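Local coordinates for protein polyhedrin (Operophtera brumata cypovirus 19, PDB 5A99) that forms the crystalline lattice of cypovirus polyhedra, the micrometre-sized occlusion bodies that embed virus particles and probably protect them outside the insect host, at residues A[145-148]-A[149-152]; A[61-64]-A[65-69]; A[20-23]-A[24-27]; A[227-230]-A[231-235]. One frame throughout, in Å; residues are numbered along the deposited sequence.

How the contacts relate
From the N terminus, contact 3 comes first, in the last turns of helix 10-25, just before the chain enters strand 33-40. Contact 2 follows directly on strand 56-61, turning the chain out of the three-stranded sheet. Contact 1 is a turn in the long connection from strand 125-129 to strand 157-161, and contact 4 lies within helix 225-236, after strand 218-222. Each closes only a single turn, so the four run in series, without nesting or crossing. None touches another; contacts 2 and 4 come nearest, about 11 Å between closest atoms. Contacts 1 and 2 both meet the second subunit, contacts 3 and 4 the third.

Contact 1 of 4, residues A[145-148]-A[149-152]; sequences SERA and ENYI
Tyr151 reaches back along the chain to Glu146, and its side chain can be followed atom by atom. CB sits 3.6 Å from Ala148 O, with CG placed beside the backbone N and anti to the carbonyl carbon (chi1 -73°). That choice swings the ring back beside the preceding turn, edge toward its carbonyls. CD1 then passes 3.5 Å from Arg147 O, which lies near the ring plane, and CE1 comes up to Glu146 OE1. At the tip, OH donates to Glu146 OE1 in a very short hydrogen bond of 2.5 Å. The carboxylate is turned only 16° from the ring plane, so OE1 meets the tyrosine at its edge. Glu146 gets there by bending at CG (chi2 -70°), which folds its carboxylate toward the phenol.

Beneath this pair the backbone makes a 3-10 turn: Asn150 N donates to Arg147 O at 2.9 Å, and Tyr151 N to Ala148 O at 3.0 Å. Water 1 donates to Ala148 O and also to Tyr151 O, bridging the two carbonyls. Arg147 turns its NE to Ser136, the Tyr151 ring meets that of Trp125, and the Asn150 side chain lies against strand 125-129.

The second carboxylate oxygen, Glu146 OE2, forms a salt bridge to Lys207 of the second subunit, while Arg211 of that subunit makes weaker contacts with Glu146 OE1 and Tyr151 OH. With two cations so close, the carboxylate is probably ionised, and the short phenol bond would help hold it in position for the neighbouring subunit.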
loop_
_atom_site.group_PDB
_atom_site.type_symbol
_atom_site.label_atom_id
_atom_site.label_comp_id
_atom_site.label_asym_id
_atom_site.label_seq_id
_atom_site.Cartn_x
_atom_site.Cartn_y
_atom_site.Cartn_z
ATOM N N SER A 145 -1.989 1.612 20.960
ATOM C CA SER A 145 -1.832 0.669 19.850
ATOM C C SER A 145 -1.779 -0.793 20.301
ATOM O O SER A 145 -1.852 -1.704 19.480
ATOM C CB SER A 145 -0.554 0.985 19.093
ATOM O OG SER A 145 0.568 0.790 19.928
ATOM N N GLU A 146 -1.629 -1.005 21.603
ATOM C CA GLU A 146 -1.518 -2.346 22.157
ATOM C C GLU A 146 -2.600 -2.607 23.208
ATOM O O GLU A 146 -2.547 -2.073 24.322
ATOM C CB GLU A 146 -0.142 -2.553 22.789
ATOM C CG GLU A 146 1.035 -2.447 21.825
ATOM C CD GLU A 146 1.113 -3.611 20.846
ATOM O OE1 GLU A 146 0.272 -4.544 20.930
ATOM O OE2 GLU A 146 2.025 -3.586 19.989
ATOM N N ARG A 147 -3.581 -3.427 22.838
ATOM C CA ARG A 147 -4.622 -3.866 23.762
ATOM C C ARG A 147 -4.781 -5.382 23.664
ATOM O O ARG A 147 -4.971 -5.926 22.570
ATOM C CB ARG A 147 -5.963 -3.180 23.460
ATOM C CG ARG A 147 -6.006 -1.659 23.663
ATOM C CD ARG A 147 -5.716 -1.270 25.098
ATOM N NE ARG A 147 -6.135 0.098 25.386
ATOM C CZ ARG A 147 -5.732 0.804 26.437
ATOM N NH1 ARG A 147 -4.870 0.296 27.318
ATOM N NH2 ARG A 147 -6.198 2.029 26.611
ATOM N N ALA A 148 -4.707 -6.053 24.813
ATOM C CA ALA A 148 -4.787 -7.510 24.890
ATOM C C ALA A 148 -6.027 -8.051 24.172
ATOM O O ALA A 148 -5.991 -9.133 23.597
ATOM C CB ALA A 148 -4.779 -7.960 26.353
ATOM N N GLU A 149 -7.107 -7.283 24.198
ATOM C CA GLU A 149 -8.372 -7.700 23.610
ATOM C C GLU A 149 -8.216 -7.998 22.127
ATOM O O GLU A 149 -8.913 -8.845 21.568
ATOM C CB GLU A 149 -9.427 -6.608 23.806
ATOM C CG GLU A 149 -10.009 -6.559 25.205
ATOM C CD GLU A 149 -9.261 -5.620 26.142
ATOM O OE1 GLU A 149 -8.142 -5.152 25.804
ATOM O OE2 GLU A 149 -9.804 -5.362 27.231
ATOM N N ASN A 150 -7.304 -7.278 21.487
ATOM C CA ASN A 150 -7.105 -7.421 20.057
ATOM C C ASN A 150 -6.178 -8.573 19.674
ATOM O O ASN A 150 -6.034 -8.882 18.493
ATOM C CB ASN A 150 -6.582 -6.113 19.469
ATOM C CG ASN A 150 -7.555 -4.961 19.660
ATOM O OD1 ASN A 150 -8.760 -5.104 19.454
ATOM N ND2 ASN A 150 -7.035 -3.816 20.051
ATOM N N TYR A 151 -5.557 -9.206 20.665
ATOM C CA TYR A 151 -4.758 -10.408 20.420
ATOM C C TYR A 151 -5.672 -11.614 20.584
ATOM O O TYR A 151 -5.774 -12.214 21.668
ATOM C CB TYR A 151 -3.523 -10.447 21.327
ATOM C CG TYR A 151 -2.503 -9.420 20.867
ATOM C CD1 TYR A 151 -2.565 -8.113 21.319
ATOM C CD2 TYR A 151 -1.547 -9.734 19.908
ATOM C CE1 TYR A 151 -1.683 -7.158 20.873
ATOM C CE2 TYR A 151 -0.654 -8.780 19.452
ATOM C CZ TYR A 151 -0.720 -7.498 19.944
ATOM O OH TYR A 151 0.175 -6.546 19.501
ATOM N N ILE A 152 -6.332 -11.950 19.473
ATOM C CA ILE A 152 -7.539 -12.776 19.493
ATOM C C ILE A 152 -7.299 -14.279 19.400
ATOM O O ILE A 152 -8.261 -15.057 19.436
ATOM C CB ILE A 152 -8.491 -12.385 18.342
ATOM C CG1 ILE A 152 -7.788 -12.534 16.986
ATOM C CG2 ILE A 152 -8.964 -10.936 18.506
ATOM C CD1 ILE A 152 -8.725 -12.652 15.817
HETATM O O HOH W 1 -4.956 -11.202 24.523
#

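Contact 2 of 4, residues A[61-64]-A[65-69]; sequences YNWD and QLVLP
Gln65 turns its CG beside the backbone N (chi1 -57°) and runs on extended, a path that doubles its amide back to the start of the turn. There OE1 accepts from Asn62 N at 2.8 Å; the bond is nearly straight, 165° at the hydrogen, with the donor somewhat tilted from the amide carbonyl plane. The return bond, Gln65 N to Asn62 O, is equally short at 2.8 Å, so this one glutamine grips both polar backbone atoms of Asn62. Its NE2 goes on to Tyr71 OH.

Trp63 has CG opposite its backbone N (chi1 -180°), which brings the indole face under Val67. One methyl, Val67 CG1, stands over the face of the six-membered ring, 3.5 Å from its centroid: a CH-pi contact. Trp63 O takes two donors, Val67 N at 3.1 Å and Leu66 N at 3.0 Å. Leu66 CD2 packs against Tyr61 CB, 3.6 Å away. Asp64 lies beside Gln65, the planes of their flat ends nearly parallel, and its OD1 forms a salt bridge to Arg72 of the second subunit.

This buried turn takes the chain out of strand 56-61. Trp63 plugs against helix 81-92 through Leu84, Leu87 and Leu91, with its NE1 bonded to Glu107. Leu66 rests on Ile185 of strand 184-190, while Tyr61 packs on Tyr219 of strand 218-222 and reaches Asp217 with its hydroxyl, so the turn bridges both sheets and the helix.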
loop_
_atom_site.group_PDB
_atom_site.type_symbol
_atom_site.label_atom_id
_atom_site.label_comp_id
_atom_site.label_asym_id
_atom_site.label_seq_id
_atom_site.Cartn_x
_atom_site.Cartn_y
_atom_site.Cartn_z
ATOM N N TYR A 61 -7.793 -1.674 6.567
ATOM C CA TYR A 61 -8.822 -1.361 5.599
ATOM C C TYR A 61 -9.688 -0.248 6.150
ATOM O O TYR A 61 -10.198 -0.328 7.266
ATOM C CB TYR A 61 -9.637 -2.616 5.279
ATOM C CG TYR A 61 -8.760 -3.734 4.785
ATOM C CD1 TYR A 61 -8.446 -3.867 3.438
ATOM C CD2 TYR A 61 -8.217 -4.649 5.677
ATOM C CE1 TYR A 61 -7.614 -4.885 2.995
ATOM C CE2 TYR A 61 -7.394 -5.669 5.242
ATOM C CZ TYR A 61 -7.089 -5.780 3.903
ATOM O OH TYR A 61 -6.266 -6.803 3.486
ATOM N N ASN A 62 -9.810 0.819 5.381
ATOM C CA ASN A 62 -10.684 1.902 5.768
ATOM C C ASN A 62 -12.131 1.509 5.453
ATOM O O ASN A 62 -12.368 0.553 4.712
ATOM C CB ASN A 62 -10.289 3.187 5.047
ATOM C CG ASN A 62 -10.902 4.408 5.678
ATOM O OD1 ASN A 62 -11.271 4.391 6.852
ATOM N ND2 ASN A 62 -11.021 5.477 4.904
ATOM N N TRP A 63 -13.085 2.241 6.024
ATOM C CA TRP A 63 -14.511 1.962 5.845
ATOM C C TRP A 63 -14.890 1.803 4.367
ATOM O O TRP A 63 -15.658 0.909 4.008
ATOM C CB TRP A 63 -15.322 3.084 6.489
ATOM C CG TRP A 63 -16.826 2.956 6.409
ATOM C CD1 TRP A 63 -17.644 2.303 7.292
ATOM C CD2 TRP A 63 -17.680 3.518 5.416
ATOM N NE1 TRP A 63 -18.954 2.424 6.904
ATOM C CE2 TRP A 63 -19.007 3.165 5.754
ATOM C CE3 TRP A 63 -17.454 4.293 4.266
ATOM C CZ2 TRP A 63 -20.102 3.552 4.986
ATOM C CZ3 TRP A 63 -18.549 4.682 3.505
ATOM C CH2 TRP A 63 -19.856 4.310 3.871
ATOM N N ASP A 64 -14.340 2.660 3.513
ATOM C CA ASP A 64 -14.701 2.644 2.106
ATOM C C ASP A 64 -13.999 1.520 1.338
ATOM O O ASP A 64 -14.244 1.322 0.151
ATOM C CB ASP A 64 -14.434 4.006 1.454
ATOM C CG ASP A 64 -12.953 4.277 1.228
ATOM O OD1 ASP A 64 -12.131 3.863 2.074
ATOM O OD2 ASP A 64 -12.618 4.910 0.199
ATOM N N GLN A 65 -13.143 0.773 2.021
ATOM C CA GLN A 65 -12.568 -0.414 1.425
ATOM C C GLN A 65 -13.253 -1.670 1.942
ATOM O O GLN A 65 -12.937 -2.766 1.494
ATOM C CB GLN A 65 -11.062 -0.445 1.693
ATOM C CG GLN A 65 -10.373 0.807 1.177
ATOM C CD GLN A 65 -8.957 0.951 1.698
ATOM O OE1 GLN A 65 -8.674 0.645 2.854
ATOM N NE2 GLN A 65 -8.059 1.409 0.842
ATOM N N LEU A 66 -14.205 -1.497 2.866
ATOM C CA LEU A 66 -14.938 -2.614 3.472
ATOM C C LEU A 66 -16.404 -2.674 3.023
ATOM O O LEU A 66 -16.998 -3.746 2.944
ATOM C CB LEU A 66 -14.883 -2.517 5.003
ATOM C CG LEU A 66 -13.488 -2.593 5.646
ATOM C CD1 LEU A 66 -13.534 -2.199 7.121
ATOM C CD2 LEU A 66 -12.913 -3.971 5.470
ATOM N N VAL A 67 -16.991 -1.526 2.740
ATOM C CA VAL A 67 -18.375 -1.492 2.291
ATOM C C VAL A 67 -18.462 -2.106 0.893
ATOM O O VAL A 67 -17.441 -2.318 0.235
ATOM C CB VAL A 67 -18.913 -0.056 2.252
ATOM C CG1 VAL A 67 -18.908 0.545 3.639
ATOM C CG2 VAL A 67 -18.098 0.801 1.286
ATOM N N LEU A 68 -19.672 -2.410 0.449
ATOM C CA LEU A 68 -19.901 -2.753 -0.952
ATOM C C LEU A 68 -21.165 -2.042 -1.439
ATOM O O LEU A 68 -22.235 -2.213 -0.869
ATOM C CB LEU A 68 -20.027 -4.272 -1.129
ATOM C CG LEU A 68 -19.905 -4.800 -2.565
ATOM C CD1 LEU A 68 -19.624 -6.313 -2.556
ATOM C CD2 LEU A 68 -21.156 -4.494 -3.379
ATOM N N PRO A 69 -21.069 -1.300 -2.544
ATOM C CA PRO A 69 -19.939 -1.288 -3.473
ATOM C C PRO A 69 -18.763 -0.438 -3.009
ATOM O O PRO A 69 -18.891 0.457 -2.154
ATOM C CB PRO A 69 -20.551 -0.685 -4.742
ATOM C CG PRO A 69 -21.604 0.239 -4.227
ATOM C CD PRO A 69 -22.165 -0.421 -2.997
#

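Contact 3 of 4, residues A[20-23]-A[24-27]; sequences LEIL and DRQY
Glu21 and Arg25, one helical turn apart, are joined by a salt bridge: Glu21 OE2 lies 3.0 Å from Arg25 NH2. The two chains run side by side in the same direction, both leaving with CG opposite the backbone N (chi1 177° for Glu21). Their flat ends are nearly perpendicular, planes 84° apart, so the carboxylate offers one oxygen near the guanidinium plane and no paired, two-pronged bridge forms. Glu21 OE1 is held instead by Arg18, a turn earlier.

Water supports the same arginine: water 2 accepts from Arg25 NE at 2.8 Å and donates to Glu21 O. Water 3 links Ile22 O to Gln26 N, weakly on the Gln26 side.

In the backbone, Asp24 N donates to Leu20 O at 2.8 Å, Arg25 N makes a weak bond of 3.3 Å to Ile22 O, and Tyr27 N bonds to Asp24 O.

Van der Waals contact is slight: Ile22 CD1 lies over one guanidinium face, 4.4 Å from Arg25 NH1.

The contact spans the C-terminal end of helix 10-25 and the residues beyond, leading toward strand 33-40. Leu23 packs on Phe162, between strands 157-161 and 164-173, while Arg25 NH1 bonds to Glu142 O of the third subunit.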
loop_
_atom_site.group_PDB
_atom_site.type_symbol
_atom_site.label_atom_id
_atom_site.label_comp_id
_atom_site.label_asym_id
_atom_site.label_seq_id
_atom_site.Cartn_x
_atom_site.Cartn_y
_atom_site.Cartn_z
ATOM N N LEU A 20 2.123 -36.321 3.173
ATOM C CA LEU A 20 2.917 -35.618 4.169
ATOM C C LEU A 20 3.548 -34.355 3.598
ATOM O O LEU A 20 3.611 -33.337 4.279
ATOM C CB LEU A 20 4.022 -36.508 4.725
ATOM C CG LEU A 20 3.614 -37.638 5.669
ATOM C CD1 LEU A 20 4.836 -38.503 5.984
ATOM C CD2 LEU A 20 3.003 -37.093 6.944
ATOM N N GLU A 21 4.048 -34.435 2.367
ATOM C CA GLU A 21 4.590 -33.257 1.704
ATOM C C GLU A 21 3.613 -32.067 1.728
ATOM O O GLU A 21 4.007 -30.917 1.974
ATOM C CB GLU A 21 4.958 -33.587 0.266
ATOM C CG GLU A 21 5.461 -32.373 -0.479
ATOM C CD GLU A 21 6.106 -32.722 -1.798
ATOM O OE1 GLU A 21 5.603 -33.636 -2.495
ATOM O OE2 GLU A 21 7.123 -32.081 -2.129
ATOM N N ILE A 22 2.337 -32.339 1.483
ATOM C CA ILE A 22 1.340 -31.273 1.402
ATOM C C ILE A 22 0.885 -30.829 2.795
ATOM O O ILE A 22 0.790 -29.631 3.074
ATOM C CB ILE A 22 0.124 -31.708 0.545
ATOM C CG1 ILE A 22 0.534 -31.858 -0.927
ATOM C CG2 ILE A 22 -1.022 -30.710 0.669
ATOM C CD1 ILE A 22 0.998 -30.564 -1.616
ATOM N N LEU A 23 0.610 -31.794 3.666
ATOM C CA LEU A 23 0.244 -31.507 5.053
ATOM C C LEU A 23 1.327 -30.706 5.763
ATOM O O LEU A 23 1.029 -29.857 6.605
ATOM C CB LEU A 23 0.018 -32.809 5.821
ATOM C CG LEU A 23 -1.427 -33.277 6.014
ATOM C CD1 LEU A 23 -2.250 -33.133 4.756
ATOM C CD2 LEU A 23 -1.432 -34.719 6.466
ATOM N N ASP A 24 2.582 -30.988 5.428
ATOM C CA ASP A 24 3.696 -30.348 6.110
ATOM C C ASP A 24 4.273 -29.150 5.371
ATOM O O ASP A 24 5.160 -28.483 5.905
ATOM C CB ASP A 24 4.829 -31.336 6.366
ATOM C CG ASP A 24 4.517 -32.308 7.467
ATOM O OD1 ASP A 24 3.469 -32.150 8.145
ATOM O OD2 ASP A 24 5.331 -33.241 7.646
ATOM N N ARG A 25 3.790 -28.870 4.156
ATOM C CA ARG A 25 4.335 -27.755 3.368
ATOM C C ARG A 25 4.243 -26.439 4.123
ATOM O O ARG A 25 5.110 -25.580 3.994
ATOM C CB ARG A 25 3.609 -27.593 2.038
ATOM C CG ARG A 25 4.097 -26.417 1.165
ATOM C CD ARG A 25 3.968 -26.752 -0.327
ATOM N NE ARG A 25 4.852 -27.867 -0.711
ATOM C CZ ARG A 25 4.967 -28.368 -1.939
ATOM N NH1 ARG A 25 4.266 -27.861 -2.946
ATOM N NH2 ARG A 25 5.797 -29.383 -2.164
ATOM N N GLN A 26 3.179 -26.298 4.907
ATOM C CA GLN A 26 2.929 -25.070 5.663
ATOM C C GLN A 26 4.099 -24.676 6.552
ATOM O O GLN A 26 4.227 -23.506 6.920
ATOM C CB GLN A 26 1.695 -25.239 6.550
ATOM C CG GLN A 26 1.854 -26.329 7.622
ATOM C CD GLN A 26 0.740 -26.320 8.668
ATOM O OE1 GLN A 26 -0.232 -25.576 8.558
ATOM N NE2 GLN A 26 0.886 -27.153 9.688
ATOM N N TYR A 27 4.914 -25.657 6.950
ATOM C CA TYR A 27 6.085 -25.388 7.788
ATOM C C TYR A 27 7.242 -24.805 6.992
ATOM O O TYR A 27 8.140 -24.202 7.559
ATOM C CB TYR A 27 6.562 -26.652 8.492
ATOM C CG TYR A 27 5.597 -27.191 9.519
ATOM C CD1 TYR A 27 5.380 -26.520 10.722
ATOM C CD2 TYR A 27 4.906 -28.374 9.292
ATOM C CE1 TYR A 27 4.490 -27.020 11.672
ATOM C CE2 TYR A 27 4.016 -28.882 10.234
ATOM C CZ TYR A 27 3.812 -28.200 11.421
ATOM O OH TYR A 27 2.935 -28.696 12.359
HETATM O O HOH W 2 6.155 -29.450 1.165
HETATM O O HOH W 3 0.216 -27.225 4.548
#

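Contact 4 of 4, residues A[227-230]-A[231-235]; sequences TSVA and NYWTR
Trp233 turns the edge of its indole toward Ser228. Ser228 OG lies in the ring plane and accepts a weak bond from Trp233 NE1 at 3.0 Å, bent to 128° at the hydrogen; the hydroxyl's stronger partner is Glu225 O. Val229 N also lies at this edge. The Tyr232 ring turns its edge to one indole face, CD2 3.6 Å above the plane.

Thr234 points its side chain back at Val229. Its OG1, set between the backbone N and the carbonyl carbon (chi1 58°), donates to Val229 O at 2.7 Å, and Thr234 N bonds to the same oxygen at 3.2 Å. Water 4 donates to Thr234 OG1 and to Ala230 O.

The backbone bonds Thr234 N to Val229 O and Trp233 N to Ser228 O (2.9 Å), both i to i+5, mark a pi-type widening of the helix; Asn231 N to Thr227 O keeps the ordinary spacing.

Helix 225-236 lies against the six-stranded sheet: Ser228, Tyr232 and Trp233 pack on Ile48 of strand 46-53, Thr227 and Asn231 on Tyr222 of strand 218-222. Tyr232 OH bonds to His36 on strand 33-40, and Asn231 O to Ser93 of the third subunit.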
loop_
_atom_site.group_PDB
_atom_site.type_symbol
_atom_site.label_atom_id
_atom_site.label_comp_id
_atom_site.label_asym_id
_atom_site.label_seq_id
_atom_site.Cartn_x
_atom_site.Cartn_y
_atom_site.Cartn_z
ATOM N N THR A 227 -22.340 -20.140 -2.308
ATOM C CA THR A 227 -21.660 -19.925 -3.579
ATOM C C THR A 227 -20.156 -19.877 -3.335
ATOM O O THR A 227 -19.395 -20.511 -4.057
ATOM C CB THR A 227 -22.136 -18.645 -4.305
ATOM O OG1 THR A 227 -23.565 -18.661 -4.428
ATOM C CG2 THR A 227 -21.527 -18.559 -5.687
ATOM N N SER A 228 -19.740 -19.143 -2.302
ATOM C CA SER A 228 -18.326 -19.056 -1.938
ATOM C C SER A 228 -17.765 -20.419 -1.518
ATOM O O SER A 228 -16.638 -20.756 -1.869
ATOM C CB SER A 228 -18.084 -18.012 -0.833
ATOM O OG SER A 228 -18.562 -18.440 0.426
ATOM N N VAL A 229 -18.557 -21.204 -0.787
ATOM C CA VAL A 229 -18.131 -22.545 -0.379
ATOM C C VAL A 229 -17.849 -23.364 -1.639
ATOM O O VAL A 229 -16.787 -23.974 -1.775
ATOM C CB VAL A 229 -19.184 -23.240 0.539
ATOM C CG1 VAL A 229 -18.925 -24.732 0.664
ATOM C CG2 VAL A 229 -19.213 -22.586 1.918
ATOM N N ALA A 230 -18.793 -23.337 -2.571
ATOM C CA ALA A 230 -18.675 -24.079 -3.817
ATOM C C ALA A 230 -17.553 -23.600 -4.738
ATOM O O ALA A 230 -16.835 -24.412 -5.329
ATOM C CB ALA A 230 -19.990 -24.048 -4.556
ATOM N N ASN A 231 -17.402 -22.291 -4.869
ATOM C CA ASN A 231 -16.555 -21.743 -5.921
ATOM C C ASN A 231 -15.224 -21.176 -5.439
ATOM O O ASN A 231 -14.402 -20.750 -6.247
ATOM C CB ASN A 231 -17.328 -20.661 -6.671
ATOM C CG ASN A 231 -18.492 -21.221 -7.466
ATOM O OD1 ASN A 231 -18.730 -22.437 -7.492
ATOM N ND2 ASN A 231 -19.243 -20.340 -8.091
ATOM N N TYR A 232 -15.009 -21.190 -4.132
ATOM C CA TYR A 232 -13.829 -20.556 -3.559
ATOM C C TYR A 232 -13.194 -21.406 -2.464
ATOM O O TYR A 232 -12.092 -21.919 -2.625
ATOM C CB TYR A 232 -14.204 -19.179 -3.012
ATOM C CG TYR A 232 -13.033 -18.384 -2.512
ATOM C CD1 TYR A 232 -12.298 -17.570 -3.370
ATOM C CD2 TYR A 232 -12.651 -18.452 -1.180
ATOM C CE1 TYR A 232 -11.215 -16.842 -2.907
ATOM C CE2 TYR A 232 -11.574 -17.719 -0.703
ATOM C CZ TYR A 232 -10.847 -16.929 -1.565
ATOM O OH TYR A 232 -9.761 -16.208 -1.068
ATOM N N TRP A 233 -13.890 -21.562 -1.350
ATOM C CA TRP A 233 -13.285 -22.192 -0.181
ATOM C C TRP A 233 -12.823 -23.619 -0.479
ATOM O O TRP A 233 -11.644 -23.931 -0.333
ATOM C CB TRP A 233 -14.250 -22.149 1.001
ATOM C CG TRP A 233 -14.634 -20.744 1.362
ATOM C CD1 TRP A 233 -15.834 -20.149 1.144
ATOM C CD2 TRP A 233 -13.807 -19.758 1.998
ATOM N NE1 TRP A 233 -15.820 -18.861 1.609
ATOM C CE2 TRP A 233 -14.582 -18.593 2.137
ATOM C CE3 TRP A 233 -12.488 -19.748 2.461
ATOM C CZ2 TRP A 233 -14.081 -17.424 2.706
ATOM C CZ3 TRP A 233 -11.991 -18.584 3.032
ATOM C CH2 TRP A 233 -12.785 -17.442 3.151
ATOM N N THR A 234 -13.745 -24.477 -0.908
ATOM C CA THR A 234 -13.398 -25.858 -1.217
ATOM C C THR A 234 -12.451 -25.933 -2.422
ATOM O O THR A 234 -11.481 -26.682 -2.413
ATOM C CB THR A 234 -14.651 -26.717 -1.455
ATOM O OG1 THR A 234 -15.434 -26.163 -2.522
ATOM C CG2 THR A 234 -15.486 -26.773 -0.199
ATOM N N ARG A 235 -12.712 -25.109 -3.423
ATOM C CA ARG A 235 -11.921 -25.091 -4.653
ATOM C C ARG A 235 -10.439 -24.807 -4.427
ATOM O O ARG A 235 -9.574 -25.452 -5.033
ATOM C CB ARG A 235 -12.503 -24.043 -5.599
ATOM C CG ARG A 235 -11.541 -23.557 -6.678
ATOM C CD ARG A 235 -12.266 -22.689 -7.700
ATOM N NE ARG A 235 -13.317 -23.464 -8.350
ATOM C CZ ARG A 235 -13.085 -24.324 -9.328
ATOM N NH1 ARG A 235 -11.847 -24.488 -9.767
ATOM N NH2 ARG A 235 -14.084 -25.010 -9.865
HETATM O O HOH W 4 -16.432 -27.094 -5.137
#